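Local structure of reducing end xylose-releasing exo-oligoxylanase (Bacillus halodurans, 1WU4) at residues H202-F207 and K220-A225; D181-K186 and R216-E221; A140-G145 and S208-E213. The protein hydrolyses xylooligosaccharides of three or more units from the reducing end, releasing xylose with inversion of anomeric configuration. The protein carries 1 engineered substitution. All blocks are in the same frame, centred on the assembly; numbering follows the deposited sequence.

How the contacts relate
All three contacts lie in the (alpha/alpha)6 barrel of a family 8 glycoside hydrolase, away from its probable proton donor Glu70 and acceptor Asp263 and from the nickel ion held by Glu27 and Glu30. Contacts 1 and 2 share Lys220 and Glu221 on helix 216-233, and their centres are about 7 Å apart; Ala222 CB packs 3.6 Å from Lys183 O. Contact 3 uses the C-terminal end of helix 201-210, whose earlier part, 202-207, serves contact 1, with a centre-to-centre separation of about 15 Å. Contacts 2 and 3, about 19 Å apart between centres, meet where Arg216 NE lies 2.8 Å from Ala211 O, a probable hydrogen bond.

Contact 1 of 3, residues H202-F207 and K220-A225; sequences HFYELF and KEAAEA
Tyr204 and Ala223 meet where helix 201-210 packs on helix 216-233; the axes of segments 202-207 and 220-225 approach to 7.8 Å, running antiparallel at 166°. The tyrosine can be followed outward from its base. Its CB rests 4.0 Å from Ala223 CB and marginally closer, 3.9 Å, to Ala223 N, so the methylene lies against the methyl and backbone of Ala223. With CG anti to the carbonyl carbon (chi1 -46°), the ring is turned so that its CD2 side meets the backbone of Ala222 and Ala223. CD2 does the touching: it lies 3.8 Å from Ala222 O and 4.1 Å from Ala222 CB, while Ala223 N and Ala223 CA stand at the ring edge, near its plane. Farther out, the OH leaves the pair altogether and takes part in hydrogen bonds with Glu131 OE1 and the backbone N of Leu200, so the buried hydroxyl is satisfied and the outer end of the ring is tied by these bonds.

Glu205 also touches the Ala223 methyl, through CG, CD and OE1. Its chain bends at chi2 (-84°), which turns the carboxylate toward helix 216-233 and brings OE1 within 3.8 Å of Ala223 CB. This is van der Waals contact; the charge is answered by Arg227, whose NH1 forms a salt bridge with OE2. Two successive alanines on helix 216-233 let the backbones come close, Tyr204 CA and Ala223 CA being 5.2 Å apart, and the contact is largely buried.

Antiparallel packing of helices that follow each other in the chain fits the (alpha/alpha)6 barrel. On its other sides helix 201-210 packs against helix 127-144 through Phe203, Leu206 and Phe207 and against helix 265-278 through His202 and Glu205, while Ile185, from the loop before strand 193-194, touches Tyr204.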
loop_
_atom_site.group_PDB
_atom_site.type_symbol
_atom_site.label_atom_id
_atom_site.label_comp_id
_atom_site.label_asym_id
_atom_site.label_seq_id
_atom_site.Cartn_x
_atom_site.Cartn_y
_atom_site.Cartn_z
ATOM N N HIS A 202 -2.113 -0.130 -10.669
ATOM C CA HIS A 202 -2.549 1.253 -10.799
ATOM C C HIS A 202 -1.389 2.227 -10.587
ATOM O O HIS A 202 -1.367 3.306 -11.176
ATOM C CB HIS A 202 -3.720 1.546 -9.842
ATOM C CG HIS A 202 -3.520 1.038 -8.447
ATOM N ND1 HIS A 202 -3.197 -0.273 -8.169
ATOM C CD2 HIS A 202 -3.634 1.660 -7.249
ATOM C CE1 HIS A 202 -3.122 -0.437 -6.859
ATOM N NE2 HIS A 202 -3.384 0.719 -6.278
ATOM N N PHE A 203 -0.422 1.847 -9.756
ATOM C CA PHE A 203 0.754 2.687 -9.535
ATOM C C PHE A 203 1.625 2.623 -10.790
ATOM O O PHE A 203 2.123 3.643 -11.269
ATOM C CB PHE A 203 1.575 2.177 -8.344
ATOM C CG PHE A 203 1.077 2.632 -6.995
ATOM C CD1 PHE A 203 -0.285 2.660 -6.698
ATOM C CD2 PHE A 203 1.982 2.993 -6.000
ATOM C CE1 PHE A 203 -0.737 3.040 -5.430
ATOM C CE2 PHE A 203 1.541 3.372 -4.731
ATOM C CZ PHE A 203 0.182 3.396 -4.445
ATOM N N TYR A 204 1.799 1.420 -11.332
ATOM C CA TYR A 204 2.639 1.243 -12.515
ATOM C C TYR A 204 2.080 1.971 -13.736
ATOM O O TYR A 204 2.841 2.436 -14.581
ATOM C CB TYR A 204 2.839 -0.249 -12.815
ATOM C CG TYR A 204 3.191 -1.080 -11.595
ATOM C CD1 TYR A 204 3.822 -0.507 -10.485
ATOM C CD2 TYR A 204 2.830 -2.423 -11.520
ATOM C CE1 TYR A 204 4.067 -1.246 -9.332
ATOM C CE2 TYR A 204 3.074 -3.173 -10.371
ATOM C CZ TYR A 204 3.685 -2.575 -9.277
ATOM O OH TYR A 204 3.855 -3.293 -8.116
ATOM N N GLU A 205 0.757 2.069 -13.831
ATOM C CA GLU A 205 0.137 2.785 -14.944
ATOM C C GLU A 205 0.630 4.228 -14.909
ATOM O O GLU A 205 0.942 4.827 -15.938
ATOM C CB GLU A 205 -1.387 2.771 -14.805
ATOM C CG GLU A 205 -2.009 1.394 -14.897
ATOM C CD GLU A 205 -2.248 0.955 -16.325
ATOM O OE1 GLU A 205 -1.362 1.174 -17.179
ATOM O OE2 GLU A 205 -3.324 0.380 -16.587
ATOM N N LEU A 206 0.693 4.793 -13.709
ATOM C CA LEU A 206 1.151 6.164 -13.562
ATOM C C LEU A 206 2.655 6.253 -13.810
ATOM O O LEU A 206 3.132 7.225 -14.395
ATOM C CB LEU A 206 0.772 6.698 -12.179
ATOM C CG LEU A 206 -0.749 6.766 -11.973
ATOM C CD1 LEU A 206 -1.066 7.137 -10.535
ATOM C CD2 LEU A 206 -1.359 7.776 -12.940
ATOM N N PHE A 207 3.406 5.238 -13.390
ATOM C CA PHE A 207 4.841 5.248 -13.639
ATOM C C PHE A 207 5.080 5.226 -15.151
ATOM O O PHE A 207 6.058 5.789 -15.640
ATOM C CB PHE A 207 5.530 4.029 -13.011
ATOM C CG PHE A 207 5.492 3.994 -11.503
ATOM C CD1 PHE A 207 5.139 5.118 -10.751
ATOM C CD2 PHE A 207 5.837 2.826 -10.832
ATOM C CE1 PHE A 207 5.134 5.067 -9.349
ATOM C CE2 PHE A 207 5.836 2.768 -9.439
ATOM C CZ PHE A 207 5.482 3.892 -8.697
ATOM N N LYS A 220 4.252 -0.081 -18.329
ATOM C CA LYS A 220 2.946 -0.443 -18.858
ATOM C C LYS A 220 2.842 -1.970 -18.830
ATOM O O LYS A 220 1.802 -2.533 -18.477
ATOM C CB LYS A 220 2.798 0.067 -20.290
ATOM C CG LYS A 220 1.488 -0.329 -20.941
ATOM C CD LYS A 220 1.392 0.214 -22.352
ATOM C CE LYS A 220 0.128 -0.269 -23.033
ATOM N NZ LYS A 220 0.026 0.272 -24.411
ATOM N N GLU A 221 3.932 -2.640 -19.191
ATOM C CA GLU A 221 3.961 -4.097 -19.199
ATOM C C GLU A 221 3.880 -4.651 -17.781
ATOM O O GLU A 221 3.306 -5.718 -17.562
ATOM C CB GLU A 221 5.229 -4.599 -19.894
ATOM C CG GLU A 221 5.368 -4.078 -21.315
ATOM C CD GLU A 221 6.652 -4.514 -21.985
ATOM O OE1 GLU A 221 7.701 -4.547 -21.311
ATOM O OE2 GLU A 221 6.613 -4.804 -23.197
ATOM N N ALA A 222 4.462 -3.935 -16.821
ATOM C CA ALA A 222 4.418 -4.371 -15.426
ATOM C C ALA A 222 2.982 -4.294 -14.904
ATOM O O ALA A 222 2.535 -5.170 -14.163
ATOM C CB ALA A 222 5.341 -3.505 -14.569
ATOM N N ALA A 223 2.257 -3.248 -15.291
ATOM C CA ALA A 223 0.868 -3.104 -14.863
ATOM C C ALA A 223 0.050 -4.301 -15.351
ATOM O O ALA A 223 -0.697 -4.913 -14.585
ATOM C CB ALA A 223 0.278 -1.810 -15.409
ATOM N N GLU A 224 0.209 -4.636 -16.629
ATOM C CA GLU A 224 -0.510 -5.757 -17.225
ATOM C C GLU A 224 -0.086 -7.075 -16.581
ATOM O O GLU A 224 -0.925 -7.924 -16.277
ATOM C CB GLU A 224 -0.249 -5.798 -18.735
ATOM C CG GLU A 224 -0.886 -6.975 -19.472
ATOM C CD GLU A 224 -2.373 -7.108 -19.207
ATOM O OE1 GLU A 224 -3.047 -6.067 -19.045
ATOM O OE2 GLU A 224 -2.873 -8.254 -19.174
ATOM N N ALA A 225 1.216 -7.245 -16.367
ATOM C CA ALA A 225 1.734 -8.462 -15.751
ATOM C C ALA A 225 1.167 -8.647 -14.345
ATOM O O ALA A 225 0.801 -9.757 -13.953
ATOM C CB ALA A 225 3.259 -8.421 -15.702
#

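Contact 2 of 3, residues D181-K186 and R216-E221; sequences DNKLIK and RVFWKE
Lys183 reaches across to Glu221 with its ammonium group, closing a loose salt bridge in which NZ stands 3.4 Å from OE1, a weak hydrogen bond by its length. A water reinforces the pair: it donates to Glu221 OE1 at 2.8 Å and accepts a weak bond from Lys183 NZ at 3.2 Å. The ammonium's stronger acceptor is the carbonyl O of Arg180, which ties the lysine back to its own loop. Glu221 OE1 therefore receives both the water and the lysine. Bends at chi2 (74°) and chi4 curl the lysine chain so that its tip turns to the carboxylate while its stem stays against the helix.

The loop, between helix 154-167 and strand 193-194, is shaped by an Asx turn: Asn182 OD1 accepts from Leu184 N at 2.8 Å, the donor tilted 21° from the carbonyl plane. Lys183, the residue enclosed by this turn, has positive phi (60°). The loop packs on the first turns of helix 216-233, one of the helices of the (alpha/alpha)6 barrel.

The stem of the lysine makes carbon contacts nearer the backbone. Lys183 CG sits 3.9 Å from Glu221 CB and 4.0 Å from Phe218 CE1, approaching that ring obliquely. The water oxygen lies at the edge of the same ring, in its plane, and Phe218 also packs on Val166 of helix 154-167.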
loop_
_atom_site.group_PDB
_atom_site.type_symbol
_atom_site.label_atom_id
_atom_site.label_comp_id
_atom_site.label_asym_id
_atom_site.label_seq_id
_atom_site.Cartn_x
_atom_site.Cartn_y
_atom_site.Cartn_z
ATOM N N ASP A 181 12.249 -10.139 -17.036
ATOM C CA ASP A 181 11.608 -11.032 -17.990
ATOM C C ASP A 181 10.098 -11.144 -17.817
ATOM O O ASP A 181 9.358 -11.076 -18.798
ATOM C CB ASP A 181 12.241 -12.423 -17.918
ATOM C CG ASP A 181 13.716 -12.408 -18.268
ATOM O OD1 ASP A 181 14.066 -11.842 -19.324
ATOM O OD2 ASP A 181 14.521 -12.962 -17.492
ATOM N N ASN A 182 9.634 -11.316 -16.582
ATOM C CA ASN A 182 8.196 -11.439 -16.356
ATOM C C ASN A 182 7.516 -10.147 -15.907
ATOM O O ASN A 182 6.295 -10.108 -15.749
ATOM C CB ASN A 182 7.887 -12.570 -15.361
ATOM C CG ASN A 182 8.533 -12.363 -14.005
ATOM O OD1 ASN A 182 8.635 -11.240 -13.516
ATOM N ND2 ASN A 182 8.950 -13.460 -13.376
ATOM N N LYS A 183 8.307 -9.093 -15.712
ATOM C CA LYS A 183 7.797 -7.782 -15.305
ATOM C C LYS A 183 7.066 -7.773 -13.965
ATOM O O LYS A 183 6.228 -6.903 -13.723
ATOM C CB LYS A 183 6.858 -7.210 -16.378
ATOM C CG LYS A 183 7.510 -6.915 -17.726
ATOM C CD LYS A 183 7.810 -8.183 -18.505
ATOM C CE LYS A 183 8.317 -7.860 -19.902
ATOM N NZ LYS A 183 9.533 -7.004 -19.873
ATOM N N LEU A 184 7.388 -8.725 -13.095
ATOM C CA LEU A 184 6.744 -8.810 -11.787
ATOM C C LEU A 184 7.632 -8.280 -10.669
ATOM O O LEU A 184 8.833 -8.550 -10.643
ATOM C CB LEU A 184 6.382 -10.264 -11.469
ATOM C CG LEU A 184 5.441 -10.995 -12.429
ATOM C CD1 LEU A 184 5.298 -12.432 -11.978
ATOM C CD2 LEU A 184 4.079 -10.311 -12.461
ATOM N N ILE A 185 7.034 -7.536 -9.741
ATOM C CA ILE A 185 7.786 -7.014 -8.606
ATOM C C ILE A 185 8.188 -8.221 -7.751
ATOM O O ILE A 185 7.456 -9.215 -7.680
ATOM C CB ILE A 185 6.926 -6.019 -7.774
ATOM C CG1 ILE A 185 7.796 -5.331 -6.717
ATOM C CG2 ILE A 185 5.747 -6.741 -7.124
ATOM C CD1 ILE A 185 7.069 -4.226 -5.964
ATOM N N LYS A 186 9.356 -8.138 -7.121
ATOM C CA LYS A 186 9.865 -9.229 -6.291
ATOM C C LYS A 186 9.616 -8.970 -4.811
ATOM O O LYS A 186 9.357 -7.836 -4.408
ATOM C CB LYS A 186 11.374 -9.380 -6.476
ATOM C CG LYS A 186 11.878 -9.518 -7.897
ATOM C CD LYS A 186 13.404 -9.469 -7.859
ATOM C CE LYS A 186 14.040 -9.569 -9.224
ATOM N NZ LYS A 186 15.521 -9.418 -9.085
ATOM N N ARG A 216 9.090 3.688 -19.717
ATOM C CA ARG A 216 7.639 3.810 -19.755
ATOM C C ARG A 216 6.915 2.615 -20.355
ATOM O O ARG A 216 5.820 2.272 -19.907
ATOM C CB ARG A 216 7.238 5.118 -20.441
ATOM C CG ARG A 216 7.615 6.307 -19.571
ATOM C CD ARG A 216 7.196 7.645 -20.133
ATOM N NE ARG A 216 7.683 8.711 -19.261
ATOM C CZ ARG A 216 7.517 10.010 -19.483
ATOM N NH1 ARG A 216 6.866 10.431 -20.559
ATOM N NH2 ARG A 216 8.016 10.888 -18.625
ATOM N N VAL A 217 7.520 1.971 -21.348
ATOM C CA VAL A 217 6.902 0.792 -21.938
ATOM C C VAL A 217 6.959 -0.330 -20.900
ATOM O O VAL A 217 5.981 -1.048 -20.696
ATOM C CB VAL A 217 7.629 0.358 -23.228
ATOM C CG1 VAL A 217 7.106 -0.998 -23.694
ATOM C CG2 VAL A 217 7.409 1.404 -24.315
ATOM N N PHE A 218 8.104 -0.464 -20.233
ATOM C CA PHE A 218 8.268 -1.479 -19.196
ATOM C C PHE A 218 7.182 -1.352 -18.128
ATOM O O PHE A 218 6.558 -2.339 -17.746
ATOM C CB PHE A 218 9.631 -1.347 -18.511
ATOM C CG PHE A 218 9.755 -2.174 -17.262
ATOM C CD1 PHE A 218 10.077 -3.525 -17.330
ATOM C CD2 PHE A 218 9.492 -1.607 -16.015
ATOM C CE1 PHE A 218 10.134 -4.301 -16.171
ATOM C CE2 PHE A 218 9.545 -2.372 -14.857
ATOM C CZ PHE A 218 9.865 -3.718 -14.934
ATOM N N TRP A 219 6.960 -0.138 -17.635
ATOM C CA TRP A 219 5.955 0.056 -16.596
ATOM C C TRP A 219 4.546 -0.303 -17.055
ATOM O O TRP A 219 3.740 -0.790 -16.263
ATOM C CB TRP A 219 6.026 1.485 -16.051
ATOM C CG TRP A 219 7.212 1.663 -15.133
ATOM C CD1 TRP A 219 8.284 2.489 -15.319
ATOM C CD2 TRP A 219 7.457 0.953 -13.913
ATOM N NE1 TRP A 219 9.186 2.335 -14.286
ATOM C CE2 TRP A 219 8.701 1.396 -13.411
ATOM C CE3 TRP A 219 6.746 -0.019 -13.194
ATOM C CZ2 TRP A 219 9.250 0.901 -12.222
ATOM C CZ3 TRP A 219 7.293 -0.512 -12.011
ATOM C CH2 TRP A 219 8.533 -0.050 -11.538
ATOM N N LYS A 220 4.252 -0.081 -18.329
ATOM C CA LYS A 220 2.946 -0.443 -18.858
ATOM C C LYS A 220 2.842 -1.970 -18.830
ATOM O O LYS A 220 1.802 -2.533 -18.477
ATOM C CB LYS A 220 2.798 0.067 -20.290
ATOM C CG LYS A 220 1.488 -0.329 -20.941
ATOM C CD LYS A 220 1.392 0.214 -22.352
ATOM C CE LYS A 220 0.128 -0.269 -23.033
ATOM N NZ LYS A 220 0.026 0.272 -24.411
ATOM N N GLU A 221 3.932 -2.640 -19.191
ATOM C CA GLU A 221 3.961 -4.097 -19.199
ATOM C C GLU A 221 3.880 -4.651 -17.781
ATOM O O GLU A 221 3.306 -5.718 -17.562
ATOM C CB GLU A 221 5.229 -4.599 -19.894
ATOM C CG GLU A 221 5.368 -4.078 -21.315
ATOM C CD GLU A 221 6.652 -4.514 -21.985
ATOM O OE1 GLU A 221 7.701 -4.547 -21.311
ATOM O OE2 GLU A 221 6.613 -4.804 -23.197
HETATM O O HOH W 1 10.461 -4.270 -21.187
#

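Contact 3 of 3, residues A140-G145 and S208-E213; sequences ASHRWG and SLWANE
His142 points the edge of its imidazole into the face of Trp210, a T-shaped pair with the planes at 84° and the centroid of the imidazole 4.4 Å from that of the six-membered indole ring. The leading atom is CE1, which stands 3.2 Å above the indole plane, over its centre, and 3.5 Å from both CD2 and CE2 of Trp210. ND1 follows at greater range, 3.8 Å from Trp210 CH2. In both residues CG is anti to the carbonyl carbon (chi1 -58° for His142), which directs each ring to the other helix; the two long side chains thus bridge backbones whose nearest CA atoms, those of His142 and Trp210, are 10.8 Å apart.

The contact joins the C-terminal ends of helices 127-144 and 201-210 at the barrel surface. The C-terminal tail packs on both residues: Pro381 touches each, and Ile378 and Phe380 add to the cover of the indole. Replacing Trp210 with an alanine would probably leave the His142 edge without its aromatic face and open a gap beside the tail. The bond from ND1 to Trp379 O helps hold the imidazole's rotation, and its C-H at CE1, polarised by the two flanking nitrogens, probably meets the indole pi cloud with modest electrostatic attraction.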
loop_
_atom_site.group_PDB
_atom_site.type_symbol
_atom_site.label_atom_id
_atom_site.label_comp_id
_atom_site.label_asym_id
_atom_site.label_seq_id
_atom_site.Cartn_x
_atom_site.Cartn_y
_atom_site.Cartn_z
ATOM N N ALA A 140 3.752 14.586 -4.774
ATOM C CA ALA A 140 4.270 15.768 -4.092
ATOM C C ALA A 140 4.738 16.792 -5.126
ATOM O O ALA A 140 4.457 17.985 -5.014
ATOM C CB ALA A 140 5.426 15.379 -3.180
ATOM N N SER A 141 5.463 16.321 -6.133
ATOM C CA SER A 141 5.951 17.202 -7.185
ATOM C C SER A 141 4.788 17.902 -7.879
ATOM O O SER A 141 4.834 19.104 -8.142
ATOM C CB SER A 141 6.744 16.399 -8.217
ATOM O OG SER A 141 7.164 17.225 -9.294
ATOM N N HIS A 142 3.740 17.140 -8.169
ATOM C CA HIS A 142 2.579 17.678 -8.863
ATOM C C HIS A 142 1.745 18.654 -8.038
ATOM O O HIS A 142 1.217 19.629 -8.576
ATOM C CB HIS A 142 1.721 16.518 -9.371
ATOM C CG HIS A 142 2.465 15.588 -10.278
ATOM N ND1 HIS A 142 1.988 14.344 -10.631
ATOM C CD2 HIS A 142 3.664 15.719 -10.893
ATOM C CE1 HIS A 142 2.864 13.746 -11.418
ATOM N NE2 HIS A 142 3.891 14.559 -11.593
ATOM N N ARG A 143 1.632 18.413 -6.736
ATOM C CA ARG A 143 0.852 19.307 -5.887
ATOM C C ARG A 143 1.619 20.545 -5.443
ATOM O O ARG A 143 1.065 21.645 -5.413
ATOM C CB ARG A 143 0.367 18.590 -4.621
ATOM C CG ARG A 143 -0.589 17.435 -4.840
ATOM C CD ARG A 143 -1.438 17.187 -3.592
ATOM N NE ARG A 143 -2.445 18.234 -3.416
ATOM C CZ ARG A 143 -3.430 18.194 -2.522
ATOM N NH1 ARG A 143 -3.555 17.160 -1.702
ATOM N NH2 ARG A 143 -4.308 19.186 -2.461
ATOM N N TRP A 144 2.892 20.365 -5.109
ATOM C CA TRP A 144 3.699 21.462 -4.582
ATOM C C TRP A 144 4.868 21.952 -5.424
ATOM O O TRP A 144 5.425 23.018 -5.150
ATOM C CB TRP A 144 4.221 21.065 -3.198
ATOM C CG TRP A 144 3.165 20.466 -2.315
ATOM C CD1 TRP A 144 1.920 20.970 -2.076
ATOM C CD2 TRP A 144 3.267 19.264 -1.538
ATOM N NE1 TRP A 144 1.239 20.162 -1.198
ATOM C CE2 TRP A 144 2.042 19.108 -0.850
ATOM C CE3 TRP A 144 4.273 18.306 -1.352
ATOM C CZ2 TRP A 144 1.794 18.032 0.009
ATOM C CZ3 TRP A 144 4.025 17.233 -0.496
ATOM C CH2 TRP A 144 2.795 17.108 0.172
ATOM N N GLY A 145 5.245 21.182 -6.438
ATOM C CA GLY A 145 6.368 21.567 -7.269
ATOM C C GLY A 145 7.666 21.089 -6.645
ATOM O O GLY A 145 7.770 20.981 -5.421
ATOM N N SER A 208 4.180 4.585 -15.896
ATOM C CA SER A 208 4.336 4.509 -17.348
ATOM C C SER A 208 4.163 5.877 -18.002
ATOM O O SER A 208 4.470 6.050 -19.183
ATOM C CB SER A 208 3.341 3.507 -17.958
ATOM O OG SER A 208 2.049 4.066 -18.143
ATOM N N LEU A 209 3.681 6.847 -17.231
ATOM C CA LEU A 209 3.484 8.199 -17.739
ATOM C C LEU A 209 4.536 9.165 -17.207
ATOM O O LEU A 209 4.903 10.124 -17.889
ATOM C CB LEU A 209 2.105 8.730 -17.332
ATOM C CG LEU A 209 0.867 7.938 -17.749
ATOM C CD1 LEU A 209 -0.375 8.592 -17.162
ATOM C CD2 LEU A 209 0.781 7.883 -19.268
ATOM N N TRP A 210 5.035 8.900 -16.003
ATOM C CA TRP A 210 5.977 9.810 -15.359
ATOM C C TRP A 210 7.411 9.360 -15.107
ATOM O O TRP A 210 8.261 10.186 -14.775
ATOM C CB TRP A 210 5.369 10.294 -14.038
ATOM C CG TRP A 210 3.966 10.820 -14.183
ATOM C CD1 TRP A 210 3.445 11.483 -15.260
ATOM C CD2 TRP A 210 2.921 10.770 -13.202
ATOM N NE1 TRP A 210 2.145 11.850 -15.009
ATOM C CE2 TRP A 210 1.798 11.426 -13.754
ATOM C CE3 TRP A 210 2.827 10.239 -11.908
ATOM C CZ2 TRP A 210 0.593 11.565 -13.056
ATOM C CZ3 TRP A 210 1.628 10.378 -11.215
ATOM C CH2 TRP A 210 0.528 11.037 -11.793
ATOM N N ALA A 211 7.696 8.072 -15.237
ATOM C CA ALA A 211 9.059 7.601 -15.010
ATOM C C ALA A 211 9.948 8.018 -16.179
ATOM O O ALA A 211 9.474 8.636 -17.135
ATOM C CB ALA A 211 9.073 6.083 -14.859
ATOM N N ASN A 212 11.238 7.703 -16.104
ATOM C CA ASN A 212 12.125 8.038 -17.213
ATOM C C ASN A 212 11.502 7.410 -18.460
ATOM O O ASN A 212 11.013 6.280 -18.417
ATOM C CB ASN A 212 13.531 7.474 -16.989
ATOM C CG ASN A 212 14.291 8.217 -15.908
ATOM O OD1 ASN A 212 14.070 9.407 -15.686
ATOM N ND2 ASN A 212 15.206 7.521 -15.245
ATOM N N GLU A 213 11.525 8.136 -19.571
ATOM C CA GLU A 213 10.916 7.634 -20.797
ATOM C C GLU A 213 11.406 6.263 -21.239
ATOM O O GLU A 213 10.629 5.475 -21.776
ATOM C CB GLU A 213 11.103 8.642 -21.936
ATOM C CG GLU A 213 10.326 9.931 -21.729
ATOM C CD GLU A 213 10.222 10.768 -22.989
ATOM O OE1 GLU A 213 9.562 10.321 -23.955
ATOM O OE2 GLU A 213 10.802 11.873 -23.015
#